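PDB 1UOC: Poly(A) ribonuclease POP2 from Saccharomyces cerevisiae, which probably serves as a catalytic subunit of the CCR4-NOT mRNA deadenylase (here its RNase D domain), degrading RNA from the 3' end in vitro with a preference for poly(A). Local coordinates for residues Pro10-Leu14 with Gly90-Gly96; Ile43-Val48 with Leu76-Leu81; Ser98-Phe102 with Thr246-Leu252; Asn103-Pro108 with Phe128-Glu132; Trp158-His162 with Met254-Phe258. One frame throughout, in Å; residues are numbered along the deposited sequence.

In the fold
Contacts 3 and 5 are the buried ones: both lay helix 247-264 against the central sheet, its N-terminal turns on strand 99-103 and its middle on strand 157-160. Contact 2 lies within that sheet, pairing strands 40-48 and 77-86, and supplies two of the predicted metal-binding residues, whereas contact 3 supplies a third. Contacts 1 and 4 sit toward the surface, their centres about 29 Å apart; contact 1 joins two loops, contact 4 the chain leaving strand 99-103 to helix 128-134. Chemistry follows place: backbone bonds dominate contact 2, contact 5 is apolar, contact 3 mixes a polar helix start with close packing, and contacts 1 and 4 each rest on an aromatic side chain that also makes a hydrogen bond.

Contact 1 of 5, residues Pro10-Leu14 with Gly90-Gly96; sequences PPNYL and GNKPDNG
Tyr-13 lies against Lys-92, its ring crossed by the aliphatic part of the lysine chain. CB of Lys-92 sits 3.6 Å from the ring centroid, nearly on the ring normal, as a CH-pi contact, and CD follows over the CG side of the same face; Pro-10 CD takes the opposite face, offset toward the rim. CG of Tyr-13, anti to the carbonyl carbon (chi1 -77°), directs the ring to Lys-92, whose backbone N donates to Tyr-13 OH over 2.9 Å, almost straight at 165°. A phenylalanine here would keep the ring but would probably leave that amide without its acceptor. Asn-12 lies beside Asp-94, its ND2 3.3 Å from Asp-94 O at an angle too poor for a hydrogen bond. A water joins Lys-92 NZ to Tyr-13 O, and Leu-85 O, Ser-84 OG and Ser-98 OG also bind the ammonium. The contact ties the 3-10 turn ahead of strand 17-19 to the loop between strands 77-86 and 99-103, with Leu-252 and Leu-255 of helix 247-264 packed against Lys-92.

Contact 2 of 5, residues Ile43-Val48 with Leu76-Leu81; sequences ISTEFV and LNPIQL
Glu-46 and the pair Ile-79 and Gln-80 form a classic beta bulge in the antiparallel ladder between strands 40-48 and 77-86. The carbonyl O of Glu-46 takes a straight bond from Ile-79 N (2.9 Å, 179°) and a weak one from Gln-80 N, while Glu-46 N donates to Gln-80 O at 3.0 Å. Beyond the bulge Val-48 N donates to Asn-77 O (2.9 Å), so the register has moved by one residue.

CG of Glu-46 runs alongside CG2 of Ile-79, 3.6 Å away, the two pointing the same way, and Val-48 CG1 meets Ile-79 CB, the two side chains crossing at about a right angle. On the other face Phe-47 presents its ring edge to Pro-78 N, with its CB against Leu-76 CD2 at 3.8 Å. With CG of Glu-46 anti to the backbone N (chi1 -171°) and a bend at chi2, the carboxylate is carried away from strand 77-86.

Further out, Phe-169 of helix 165-174 meets the Phe-47 ring edge-to-face, and Thr-45 OG1 is hydrogen-bonded to Asp-166 OD1. Ser-44 and Glu-46 are predicted, with Asp-166 and Gln-250, to bind the catalytic divalent metal of this DEDD-family nuclease, in which serine and glutamine stand at two of the four positions. The ladder fixes the backbone under Ser-44 and Glu-46, and the serine, lacking a carboxylate, probably makes a weaker metal ligand than an acid would.

Contact 3 of 5, residues Ser98-Phe102 with Thr246-Leu252; sequences STWQF and TTGGQSL
Gln-101 reaches from strand 99-103 to the first turn of helix 247-264. Its CG stands opposite the backbone N (chi1 -176°) and the chain stays extended beyond it, which carries the amide to the backbone N atoms of Thr-247 and Gly-248. The chain passes close over Gly-248, with Gln-101 CB 4.0 Å from Gly-248 CA; a CB on that glycine would be tight against it. A leucine in place of Gln-101 would probably leave the amides of Thr-247 and Gly-248 facing an apolar branch. Thr-99 sends its branches different ways: CG2 to Gly-248 O at 3.4 Å, OG1 to within 3.7 Å of Leu-252 CD1 while bonding Ser-84.

Ser-251 OG donates to Gly-248 O over 2.8 Å, in the carbonyl plane on a lone pair. OG1 of the N-cap Thr-246 accepts from Gly-249 N (3.0 Å) and also bonds Ile-243 O. The cap thus satisfies a first-turn amide, while Gly-248, lacking a side chain, lets the helix come close to Gln-101 and Thr-99, near Gln-250, a predicted catalytic-metal ligand.

Contact 4 of 5, residues Asn103-Pro108 with Phe128-Glu132; sequences NFEFDP and FEKHE
His-131 and the backbone of Phe-104 make the main polar link. His-131 ND1 donates to Phe-104 O over 2.8 Å at 167°; a carbonyl oxygen can only accept, so the bond puts a proton on ND1. The oxygen lies in the imidazole plane. The ring's CE1 comes within 3.4 Å of Asn-103 CB, the two side chains crossing at about a right angle. CG of His-131 is anti to the carbonyl carbon (chi1 -80°), and this swings the ring to the 103-108 side of the helix.

A second bond runs the other way: Phe-106 N donates to His-131 O (3.3 Å), approaching from above the carbonyl plane rather than on a lone pair. The same oxygen is met by Glu-105 CA at 3.3 Å in a CA-H...O contact, and Phe-106 O receives a similar one from Glu-132 CA. The Phe-106 ring meets Phe-128 obliquely, Phe-106 CE2 3.6 Å from Phe-128 CD1. At the exposed end Pro-108 CG lies against the carboxylate end of Glu-132, the side chains crossing at about a right angle.

Helix 128-134 is thereby pinned to the chain leaving strand 99-103. Trp-20 meets the His-131 ring edge-to-face, Ile-79 of strand 77-86 touches His-131 and Phe-106, and Leu-118 and Leu-121 of helix 115-123 pack on Phe-128.

Contact 5 of 5, residues Trp158-His162 with Met254-Phe258; sequences WITYH and MLLSF
Ile-159 fits over Phe-258 where helix 247-264 crosses strand 157-160 in the alpha/beta core of this RNase H-like exonuclease domain. The axes of the short segments 158-160 and 254-258 approach to 8.8 Å at 105°, and no hydrogen bond links them; the contact is made by apolar side chains and a thioether.

The tight part is the isoleucine. Its CD1 stands 3.4 Å from the Phe-258 ring centroid, only 2° off the normal, a CH-pi contact with the methyl nearly equidistant from all six ring carbons. Chi1 and chi2 of Ile-159, both near -60°, fold CD1 onto that face, while its CG2 rests near Phe-258 CB. Looser contacts flank it: Ile-159 CG1 is 4.2 Å from Leu-255 CD1, and CG2 is equally far from Met-254 CG.

Against this ring-centred fit, the Met-254 flank makes a few glancing contacts, though all six touching residues are buried. The Tyr-161 hydroxyl is held elsewhere, by Tyr-227 O, and its ring packs among helices 200-207 and 229-235. Met-254 spans this flank near Ser-44, a predicted metal ligand. Extended through chi2 and bent at chi3 (-61°), it sets SD 3.7 Å from Thr-160 C and turns CE toward Tyr-161 CB, 3.9 Å away.

Contact 1 of 5, residues Pro10-Leu14 with Gly90-Gly96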
# COMPACT_ATOMS: atom_id res chain seq x y z
N PRO A 10 -7.17 -16.55 -10.13
CA PRO A 10 -6.36 -17.71 -10.52
C PRO A 10 -5.37 -17.98 -9.37
O PRO A 10 -4.75 -17.06 -8.84
CB PRO A 10 -5.66 -17.22 -11.78
CG PRO A 10 -6.70 -16.31 -12.39
CD PRO A 10 -7.20 -15.54 -11.20
N PRO A 11 -5.20 -19.26 -8.98
CA PRO A 11 -4.30 -19.66 -7.90
C PRO A 11 -2.94 -18.98 -7.81
O PRO A 11 -2.54 -18.55 -6.73
CB PRO A 11 -4.18 -21.17 -8.10
CG PRO A 11 -5.53 -21.53 -8.59
CD PRO A 11 -5.79 -20.45 -9.63
N ASN A 12 -2.23 -18.90 -8.93
CA ASN A 12 -0.90 -18.29 -8.93
C ASN A 12 -0.86 -16.79 -8.62
O ASN A 12 0.21 -16.21 -8.45
CB ASN A 12 -0.18 -18.63 -10.25
CG ASN A 12 0.29 -17.40 -11.01
OD1 ASN A 12 -0.50 -16.74 -11.70
ND2 ASN A 12 1.59 -17.08 -10.90
N TYR A 13 -2.03 -16.16 -8.55
CA TYR A 13 -2.09 -14.74 -8.23
C TYR A 13 -1.90 -14.56 -6.72
O TYR A 13 -1.52 -13.49 -6.26
CB TYR A 13 -3.45 -14.13 -8.60
CG TYR A 13 -3.67 -13.84 -10.06
CD1 TYR A 13 -4.68 -12.96 -10.45
CD2 TYR A 13 -2.90 -14.43 -11.05
CE1 TYR A 13 -4.91 -12.67 -11.80
CE2 TYR A 13 -3.13 -14.16 -12.40
CZ TYR A 13 -4.13 -13.27 -12.76
OH TYR A 13 -4.35 -12.97 -14.08
N LEU A 14 -2.19 -15.62 -5.96
CA LEU A 14 -2.10 -15.56 -4.51
C LEU A 14 -0.78 -16.08 -3.94
O LEU A 14 -0.76 -16.84 -2.97
CB LEU A 14 -3.29 -16.31 -3.91
CG LEU A 14 -4.65 -16.01 -4.56
CD1 LEU A 14 -5.74 -16.86 -3.92
CD2 LEU A 14 -4.97 -14.51 -4.44
N GLY A 90 -7.00 -6.22 -13.27
CA GLY A 90 -6.60 -7.18 -12.25
C GLY A 90 -5.85 -8.40 -12.74
O GLY A 90 -5.61 -9.33 -11.97
N ASN A 91 -5.47 -8.41 -14.02
CA ASN A 91 -4.71 -9.52 -14.58
C ASN A 91 -3.29 -9.42 -14.05
O ASN A 91 -2.79 -8.31 -13.82
CB ASN A 91 -4.67 -9.44 -16.10
CG ASN A 91 -6.04 -9.51 -16.72
OD1 ASN A 91 -6.31 -8.86 -17.73
ND2 ASN A 91 -6.93 -10.32 -16.14
N LYS A 92 -2.66 -10.57 -13.87
CA LYS A 92 -1.29 -10.64 -13.38
C LYS A 92 -0.51 -11.65 -14.22
O LYS A 92 -1.10 -12.48 -14.91
CB LYS A 92 -1.30 -11.07 -11.91
CG LYS A 92 -1.91 -10.03 -10.94
CD LYS A 92 -2.06 -10.62 -9.52
CE LYS A 92 -2.02 -9.54 -8.43
NZ LYS A 92 -0.65 -8.98 -8.19
N PRO A 93 0.83 -11.57 -14.19
CA PRO A 93 1.62 -12.52 -14.98
C PRO A 93 1.36 -13.96 -14.54
O PRO A 93 1.27 -14.23 -13.34
CB PRO A 93 3.06 -12.07 -14.70
CG PRO A 93 2.96 -11.32 -13.40
CD PRO A 93 1.69 -10.57 -13.56
N ASP A 94 1.22 -14.87 -15.50
CA ASP A 94 0.95 -16.28 -15.20
C ASP A 94 2.15 -17.02 -14.62
O ASP A 94 2.01 -18.07 -13.99
CB ASP A 94 0.43 -17.01 -16.45
CG ASP A 94 -0.93 -16.50 -16.91
OD1 ASP A 94 -1.81 -16.26 -16.05
OD2 ASP A 94 -1.13 -16.36 -18.14
N ASN A 95 3.33 -16.47 -14.83
CA ASN A 95 4.55 -17.05 -14.30
C ASN A 95 5.29 -16.04 -13.43
O ASN A 95 5.31 -14.86 -13.72
CB ASN A 95 5.48 -17.49 -15.43
CG ASN A 95 5.24 -18.92 -15.86
OD1 ASN A 95 6.17 -19.63 -16.22
ND2 ASN A 95 3.98 -19.35 -15.83
N GLY A 96 5.89 -16.52 -12.35
CA GLY A 96 6.64 -15.63 -11.48
C GLY A 96 5.76 -14.85 -10.51
O GLY A 96 4.53 -14.86 -10.63
O HOH W 1 0.22 -11.53 -6.89

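Contact 2 of 5, residues Ile43-Val48 with Leu76-Leu81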
# COMPACT_ATOMS: atom_id res chain seq x y z
N ILE A 43 0.06 -0.69 -2.29
CA ILE A 43 1.07 -0.67 -1.25
C ILE A 43 0.46 -0.83 0.14
O ILE A 43 -0.64 -0.34 0.42
CB ILE A 43 1.90 0.64 -1.28
CG1 ILE A 43 2.89 0.65 -0.11
CG2 ILE A 43 0.97 1.85 -1.24
CD1 ILE A 43 3.69 1.91 -0.01
N SER A 44 1.18 -1.51 1.01
CA SER A 44 0.75 -1.73 2.38
C SER A 44 2.00 -1.64 3.26
O SER A 44 3.12 -1.89 2.80
CB SER A 44 0.09 -3.09 2.54
OG SER A 44 -0.54 -3.16 3.80
N THR A 45 1.80 -1.28 4.52
CA THR A 45 2.94 -1.13 5.40
C THR A 45 2.69 -1.64 6.80
O THR A 45 1.55 -1.79 7.25
CB THR A 45 3.34 0.34 5.52
OG1 THR A 45 2.25 1.05 6.11
CG2 THR A 45 3.67 0.93 4.16
N GLU A 46 3.78 -1.89 7.49
CA GLU A 46 3.73 -2.36 8.85
C GLU A 46 4.86 -1.62 9.56
O GLU A 46 6.03 -1.79 9.24
CB GLU A 46 3.93 -3.88 8.90
CG GLU A 46 3.68 -4.49 10.28
CD GLU A 46 2.30 -4.17 10.82
OE1 GLU A 46 1.30 -4.59 10.20
OE2 GLU A 46 2.21 -3.49 11.86
N PHE A 47 4.47 -0.76 10.49
CA PHE A 47 5.44 0.01 11.25
C PHE A 47 5.50 -0.52 12.66
O PHE A 47 4.51 -1.03 13.18
CB PHE A 47 5.05 1.49 11.32
CG PHE A 47 4.86 2.13 9.98
CD1 PHE A 47 3.58 2.28 9.45
CD2 PHE A 47 5.94 2.63 9.27
CE1 PHE A 47 3.39 2.92 8.22
CE2 PHE A 47 5.76 3.27 8.04
CZ PHE A 47 4.48 3.41 7.52
N VAL A 48 6.66 -0.38 13.27
CA VAL A 48 6.85 -0.80 14.64
C VAL A 48 7.10 0.46 15.46
O VAL A 48 7.97 1.28 15.12
CB VAL A 48 8.03 -1.79 14.76
CG1 VAL A 48 7.67 -3.09 14.04
CG2 VAL A 48 9.28 -1.20 14.15
N LEU A 76 8.44 6.45 13.47
CA LEU A 76 7.86 5.16 13.11
C LEU A 76 8.87 4.50 12.18
O LEU A 76 9.31 5.12 11.22
CB LEU A 76 6.56 5.34 12.33
CG LEU A 76 5.23 5.66 13.02
CD1 LEU A 76 4.22 6.14 11.98
CD2 LEU A 76 4.71 4.43 13.75
N ASN A 77 9.24 3.26 12.46
CA ASN A 77 10.18 2.57 11.59
C ASN A 77 9.51 1.37 10.92
O ASN A 77 8.90 0.52 11.58
CB ASN A 77 11.44 2.15 12.36
CG ASN A 77 11.13 1.48 13.69
OD1 ASN A 77 10.41 2.04 14.53
ND2 ASN A 77 11.71 0.30 13.91
N PRO A 78 9.62 1.29 9.59
CA PRO A 78 9.03 0.21 8.79
C PRO A 78 9.70 -1.13 9.06
O PRO A 78 10.92 -1.22 9.09
CB PRO A 78 9.27 0.66 7.35
CG PRO A 78 9.82 2.08 7.46
CD PRO A 78 10.53 2.09 8.76
N ILE A 79 8.89 -2.16 9.26
CA ILE A 79 9.42 -3.49 9.49
C ILE A 79 9.10 -4.32 8.23
O ILE A 79 9.88 -5.18 7.82
CB ILE A 79 8.78 -4.13 10.76
CG1 ILE A 79 9.42 -5.48 11.08
CG2 ILE A 79 7.30 -4.31 10.58
CD1 ILE A 79 10.80 -5.36 11.72
N GLN A 80 7.96 -4.02 7.62
CA GLN A 80 7.53 -4.71 6.41
C GLN A 80 6.76 -3.77 5.49
O GLN A 80 6.13 -2.80 5.94
CB GLN A 80 6.64 -5.91 6.74
CG GLN A 80 7.39 -7.17 7.16
CD GLN A 80 6.46 -8.30 7.54
OE1 GLN A 80 6.88 -9.46 7.59
NE2 GLN A 80 5.21 -7.98 7.83
N LEU A 81 6.81 -4.07 4.19
CA LEU A 81 6.11 -3.28 3.20
C LEU A 81 5.77 -4.18 2.02
O LEU A 81 6.62 -4.90 1.51
CB LEU A 81 6.96 -2.09 2.76
CG LEU A 81 6.39 -1.09 1.76
CD1 LEU A 81 7.16 0.22 1.85
CD2 LEU A 81 6.46 -1.65 0.34

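Contact 3 of 5, residues Ser98-Phe102 with Thr246-Leu252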
# COMPACT_ATOMS: atom_id res chain seq x y z
N SER A 98 4.04 -11.64 -8.43
CA SER A 98 3.34 -10.42 -8.78
C SER A 98 3.08 -9.61 -7.49
O SER A 98 2.47 -8.54 -7.52
CB SER A 98 2.03 -10.81 -9.45
OG SER A 98 1.52 -9.73 -10.17
N THR A 99 3.52 -10.15 -6.37
CA THR A 99 3.36 -9.49 -5.08
C THR A 99 4.63 -9.72 -4.29
O THR A 99 5.17 -10.82 -4.29
CB THR A 99 2.16 -10.07 -4.29
OG1 THR A 99 0.96 -9.83 -5.02
CG2 THR A 99 2.02 -9.36 -2.92
N TRP A 100 5.10 -8.69 -3.62
CA TRP A 100 6.33 -8.77 -2.87
C TRP A 100 6.12 -8.26 -1.46
O TRP A 100 5.28 -7.38 -1.22
CB TRP A 100 7.40 -7.88 -3.53
CG TRP A 100 7.83 -8.36 -4.89
CD1 TRP A 100 8.88 -9.20 -5.17
CD2 TRP A 100 7.18 -8.10 -6.14
NE1 TRP A 100 8.92 -9.47 -6.51
CE2 TRP A 100 7.89 -8.81 -7.13
CE3 TRP A 100 6.07 -7.33 -6.52
CZ2 TRP A 100 7.51 -8.79 -8.49
CZ3 TRP A 100 5.70 -7.30 -7.85
CH2 TRP A 100 6.42 -8.03 -8.82
N GLN A 101 6.88 -8.83 -0.53
CA GLN A 101 6.84 -8.40 0.85
C GLN A 101 8.28 -8.09 1.20
O GLN A 101 9.08 -8.99 1.40
CB GLN A 101 6.32 -9.47 1.79
CG GLN A 101 6.20 -8.94 3.23
CD GLN A 101 5.53 -9.92 4.18
OE1 GLN A 101 6.16 -10.84 4.68
NE2 GLN A 101 4.25 -9.72 4.42
N PHE A 102 8.60 -6.80 1.26
CA PHE A 102 9.94 -6.39 1.60
C PHE A 102 10.09 -6.38 3.13
O PHE A 102 9.28 -5.78 3.84
CB PHE A 102 10.22 -4.99 1.03
CG PHE A 102 10.10 -4.92 -0.48
CD1 PHE A 102 8.87 -4.70 -1.09
CD2 PHE A 102 11.22 -5.08 -1.28
CE1 PHE A 102 8.75 -4.64 -2.48
CE2 PHE A 102 11.13 -5.01 -2.67
CZ PHE A 102 9.88 -4.79 -3.27
N THR A 246 -0.75 -11.34 5.94
CA THR A 246 0.60 -10.81 6.00
C THR A 246 0.61 -9.44 5.32
O THR A 246 -0.34 -9.07 4.62
CB THR A 246 1.60 -11.71 5.25
OG1 THR A 246 1.18 -11.82 3.88
CG2 THR A 246 1.66 -13.10 5.88
N THR A 247 1.69 -8.70 5.51
CA THR A 247 1.80 -7.37 4.92
C THR A 247 1.76 -7.45 3.39
O THR A 247 1.11 -6.65 2.73
CB THR A 247 3.09 -6.67 5.40
OG1 THR A 247 3.11 -6.69 6.84
CG2 THR A 247 3.14 -5.21 4.92
N GLY A 248 2.46 -8.44 2.83
CA GLY A 248 2.44 -8.61 1.39
C GLY A 248 1.05 -8.98 0.95
O GLY A 248 0.52 -8.44 -0.02
N GLY A 249 0.43 -9.90 1.69
CA GLY A 249 -0.92 -10.33 1.38
C GLY A 249 -1.91 -9.19 1.37
O GLY A 249 -2.86 -9.17 0.58
N GLN A 250 -1.69 -8.22 2.27
CA GLN A 250 -2.55 -7.05 2.36
C GLN A 250 -2.49 -6.21 1.09
O GLN A 250 -3.52 -5.74 0.61
CB GLN A 250 -2.16 -6.19 3.57
CG GLN A 250 -2.63 -6.72 4.92
CD GLN A 250 -4.13 -6.62 5.10
OE1 GLN A 250 -4.69 -5.52 5.17
NE2 GLN A 250 -4.81 -7.77 5.15
N SER A 251 -1.30 -6.00 0.55
CA SER A 251 -1.19 -5.20 -0.67
C SER A 251 -1.91 -5.97 -1.76
O SER A 251 -2.61 -5.40 -2.59
CB SER A 251 0.28 -4.93 -1.05
OG SER A 251 0.96 -6.12 -1.45
N LEU A 252 -1.75 -7.29 -1.74
CA LEU A 252 -2.40 -8.15 -2.71
C LEU A 252 -3.94 -8.07 -2.62
O LEU A 252 -4.62 -7.93 -3.63
CB LEU A 252 -1.94 -9.60 -2.51
CG LEU A 252 -2.72 -10.68 -3.29
CD1 LEU A 252 -2.72 -10.37 -4.79
CD2 LEU A 252 -2.10 -12.04 -3.00

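Contact 4 of 5, residues Asn103-Pro108 with Phe128-Glu132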
# COMPACT_ATOMS: atom_id res chain seq x y z
N ASN A 103 11.13 -7.04 3.62
CA ASN A 103 11.38 -7.12 5.05
C ASN A 103 12.59 -6.23 5.37
O ASN A 103 13.66 -6.41 4.81
CB ASN A 103 11.62 -8.57 5.44
CG ASN A 103 10.45 -9.48 5.07
OD1 ASN A 103 10.45 -10.14 4.03
ND2 ASN A 103 9.43 -9.51 5.93
N PHE A 104 12.41 -5.26 6.26
CA PHE A 104 13.49 -4.33 6.57
C PHE A 104 14.32 -4.68 7.79
O PHE A 104 13.87 -5.42 8.68
CB PHE A 104 12.94 -2.92 6.71
CG PHE A 104 12.30 -2.39 5.46
CD1 PHE A 104 10.93 -2.54 5.24
CD2 PHE A 104 13.07 -1.79 4.48
CE1 PHE A 104 10.34 -2.07 4.06
CE2 PHE A 104 12.49 -1.32 3.29
CZ PHE A 104 11.12 -1.47 3.08
N GLU A 105 15.53 -4.13 7.83
CA GLU A 105 16.43 -4.39 8.94
C GLU A 105 15.80 -3.92 10.24
O GLU A 105 15.10 -2.91 10.28
CB GLU A 105 17.77 -3.69 8.73
CG GLU A 105 17.77 -2.18 8.91
CD GLU A 105 19.05 -1.54 8.37
OE1 GLU A 105 19.31 -0.36 8.68
OE2 GLU A 105 19.78 -2.22 7.62
N PHE A 106 16.06 -4.67 11.31
CA PHE A 106 15.51 -4.36 12.61
C PHE A 106 16.59 -4.56 13.68
O PHE A 106 17.28 -5.58 13.68
CB PHE A 106 14.31 -5.25 12.88
CG PHE A 106 13.69 -5.02 14.21
CD1 PHE A 106 13.06 -3.81 14.50
CD2 PHE A 106 13.74 -6.01 15.19
CE1 PHE A 106 12.49 -3.59 15.75
CE2 PHE A 106 13.18 -5.80 16.44
CZ PHE A 106 12.55 -4.58 16.72
N ASP A 107 16.70 -3.60 14.58
CA ASP A 107 17.70 -3.64 15.65
C ASP A 107 17.15 -4.27 16.93
O ASP A 107 16.33 -3.68 17.63
CB ASP A 107 18.19 -2.21 15.94
CG ASP A 107 17.70 -1.22 14.89
OD1 ASP A 107 16.46 -0.98 14.82
OD2 ASP A 107 18.53 -0.68 14.13
N PRO A 108 17.60 -5.50 17.25
CA PRO A 108 17.19 -6.26 18.43
C PRO A 108 17.38 -5.55 19.77
O PRO A 108 16.90 -6.03 20.80
CB PRO A 108 18.05 -7.53 18.34
CG PRO A 108 18.27 -7.68 16.87
CD PRO A 108 18.58 -6.26 16.45
N PHE A 128 11.99 -11.94 14.12
CA PHE A 128 12.90 -10.83 14.35
C PHE A 128 14.35 -11.15 14.01
O PHE A 128 15.10 -10.26 13.61
CB PHE A 128 12.80 -10.35 15.81
CG PHE A 128 11.48 -9.72 16.15
CD1 PHE A 128 11.08 -8.53 15.55
CD2 PHE A 128 10.63 -10.32 17.07
CE1 PHE A 128 9.85 -7.95 15.86
CE2 PHE A 128 9.40 -9.74 17.39
CZ PHE A 128 9.01 -8.56 16.78
N GLU A 129 14.74 -12.41 14.15
CA GLU A 129 16.12 -12.77 13.86
C GLU A 129 16.45 -12.65 12.38
O GLU A 129 17.58 -12.33 12.00
CB GLU A 129 16.43 -14.18 14.35
CG GLU A 129 17.92 -14.47 14.36
CD GLU A 129 18.28 -15.74 15.10
OE1 GLU A 129 19.41 -15.79 15.63
OE2 GLU A 129 17.46 -16.67 15.15
N LYS A 130 15.47 -12.93 11.53
CA LYS A 130 15.66 -12.82 10.10
C LYS A 130 15.79 -11.35 9.72
O LYS A 130 16.54 -11.00 8.81
CB LYS A 130 14.47 -13.44 9.36
CG LYS A 130 14.35 -14.95 9.49
CD LYS A 130 13.20 -15.44 8.64
CE LYS A 130 13.12 -16.96 8.60
NZ LYS A 130 11.87 -17.42 7.93
N HIS A 131 15.07 -10.49 10.43
CA HIS A 131 15.09 -9.05 10.15
C HIS A 131 16.41 -8.42 10.55
O HIS A 131 16.91 -7.51 9.89
CB HIS A 131 13.93 -8.36 10.88
CG HIS A 131 12.62 -8.49 10.17
ND1 HIS A 131 12.21 -7.61 9.19
CD2 HIS A 131 11.65 -9.43 10.26
CE1 HIS A 131 11.05 -8.00 8.71
NE2 HIS A 131 10.68 -9.10 9.34
N GLU A 132 16.97 -8.93 11.65
CA GLU A 132 18.23 -8.45 12.16
C GLU A 132 19.40 -8.82 11.25
O GLU A 132 20.28 -8.01 11.00
CB GLU A 132 18.48 -9.03 13.57
CG GLU A 132 19.94 -9.00 14.01
CD GLU A 132 20.18 -9.69 15.34
OE1 GLU A 132 19.66 -10.81 15.55
OE2 GLU A 132 20.91 -9.12 16.18

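Contact 5 of 5, residues Trp158-His162 with Met254-Phe258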
# COMPACT_ATOMS: atom_id res chain seq x y z
N TRP A 158 -1.34 4.28 -8.53
CA TRP A 158 -1.08 3.74 -7.19
C TRP A 158 -2.38 3.51 -6.45
O TRP A 158 -3.30 4.32 -6.54
CB TRP A 158 -0.19 4.67 -6.37
CG TRP A 158 1.28 4.59 -6.72
CD1 TRP A 158 1.93 5.26 -7.71
CD2 TRP A 158 2.27 3.82 -6.05
NE1 TRP A 158 3.27 4.96 -7.70
CE2 TRP A 158 3.51 4.07 -6.68
CE3 TRP A 158 2.23 2.93 -4.96
CZ2 TRP A 158 4.70 3.46 -6.27
CZ3 TRP A 158 3.43 2.31 -4.55
CH2 TRP A 158 4.64 2.59 -5.20
N ILE A 159 -2.45 2.41 -5.72
CA ILE A 159 -3.63 2.03 -4.94
C ILE A 159 -3.22 1.94 -3.48
O ILE A 159 -2.23 1.29 -3.14
CB ILE A 159 -4.17 0.64 -5.39
CG1 ILE A 159 -4.46 0.66 -6.89
CG2 ILE A 159 -5.42 0.28 -4.59
CD1 ILE A 159 -5.53 1.66 -7.30
N THR A 160 -3.99 2.60 -2.62
CA THR A 160 -3.69 2.62 -1.20
C THR A 160 -4.96 2.46 -0.38
O THR A 160 -6.06 2.54 -0.91
CB THR A 160 -3.03 3.96 -0.82
OG1 THR A 160 -2.67 3.94 0.56
CG2 THR A 160 -4.00 5.11 -1.09
N TYR A 161 -4.79 2.22 0.91
CA TYR A 161 -5.91 2.07 1.83
C TYR A 161 -5.46 2.87 3.04
O TYR A 161 -4.43 2.57 3.63
CB TYR A 161 -6.10 0.60 2.23
CG TYR A 161 -7.55 0.22 2.42
CD1 TYR A 161 -8.36 -0.09 1.33
CD2 TYR A 161 -8.14 0.26 3.69
CE1 TYR A 161 -9.72 -0.35 1.49
CE2 TYR A 161 -9.49 0.00 3.86
CZ TYR A 161 -10.28 -0.30 2.76
OH TYR A 161 -11.63 -0.52 2.91
N HIS A 162 -6.22 3.90 3.40
CA HIS A 162 -5.81 4.76 4.51
C HIS A 162 -4.41 5.26 4.13
O HIS A 162 -3.43 5.01 4.83
CB HIS A 162 -5.74 3.97 5.82
CG HIS A 162 -7.08 3.73 6.45
ND1 HIS A 162 -7.28 2.79 7.45
CD2 HIS A 162 -8.28 4.34 6.26
CE1 HIS A 162 -8.54 2.83 7.84
NE2 HIS A 162 -9.17 3.76 7.13
N MET A 254 -5.73 -5.71 -1.38
CA MET A 254 -6.06 -4.35 -1.74
C MET A 254 -6.24 -4.22 -3.25
O MET A 254 -7.27 -3.75 -3.73
CB MET A 254 -4.92 -3.44 -1.28
CG MET A 254 -5.24 -1.99 -1.08
SD MET A 254 -3.77 -1.09 -0.54
CE MET A 254 -3.43 -1.94 0.99
N LEU A 255 -5.22 -4.63 -4.00
CA LEU A 255 -5.26 -4.56 -5.47
C LEU A 255 -6.37 -5.41 -6.10
O LEU A 255 -7.03 -5.00 -7.05
CB LEU A 255 -3.90 -4.99 -6.03
CG LEU A 255 -3.69 -4.84 -7.53
CD1 LEU A 255 -3.78 -3.35 -7.89
CD2 LEU A 255 -2.34 -5.42 -7.94
N LEU A 256 -6.55 -6.62 -5.57
CA LEU A 256 -7.58 -7.54 -6.06
C LEU A 256 -8.94 -6.88 -5.88
O LEU A 256 -9.79 -6.88 -6.77
CB LEU A 256 -7.54 -8.84 -5.25
CG LEU A 256 -7.09 -10.18 -5.83
CD1 LEU A 256 -6.26 -9.98 -7.08
CD2 LEU A 256 -6.34 -10.94 -4.74
N SER A 257 -9.13 -6.31 -4.70
CA SER A 257 -10.37 -5.64 -4.37
C SER A 257 -10.60 -4.41 -5.24
O SER A 257 -11.69 -4.20 -5.75
CB SER A 257 -10.39 -5.25 -2.88
OG SER A 257 -10.40 -6.41 -2.07
N PHE A 258 -9.56 -3.61 -5.43
CA PHE A 258 -9.70 -2.42 -6.26
C PHE A 258 -10.14 -2.77 -7.68
O PHE A 258 -11.10 -2.21 -8.20
CB PHE A 258 -8.38 -1.65 -6.36
CG PHE A 258 -8.46 -0.44 -7.23
CD1 PHE A 258 -9.02 0.74 -6.74
CD2 PHE A 258 -8.07 -0.51 -8.56
CE1 PHE A 258 -9.19 1.85 -7.58
CE2 PHE A 258 -8.24 0.59 -9.41
CZ PHE A 258 -8.80 1.77 -8.92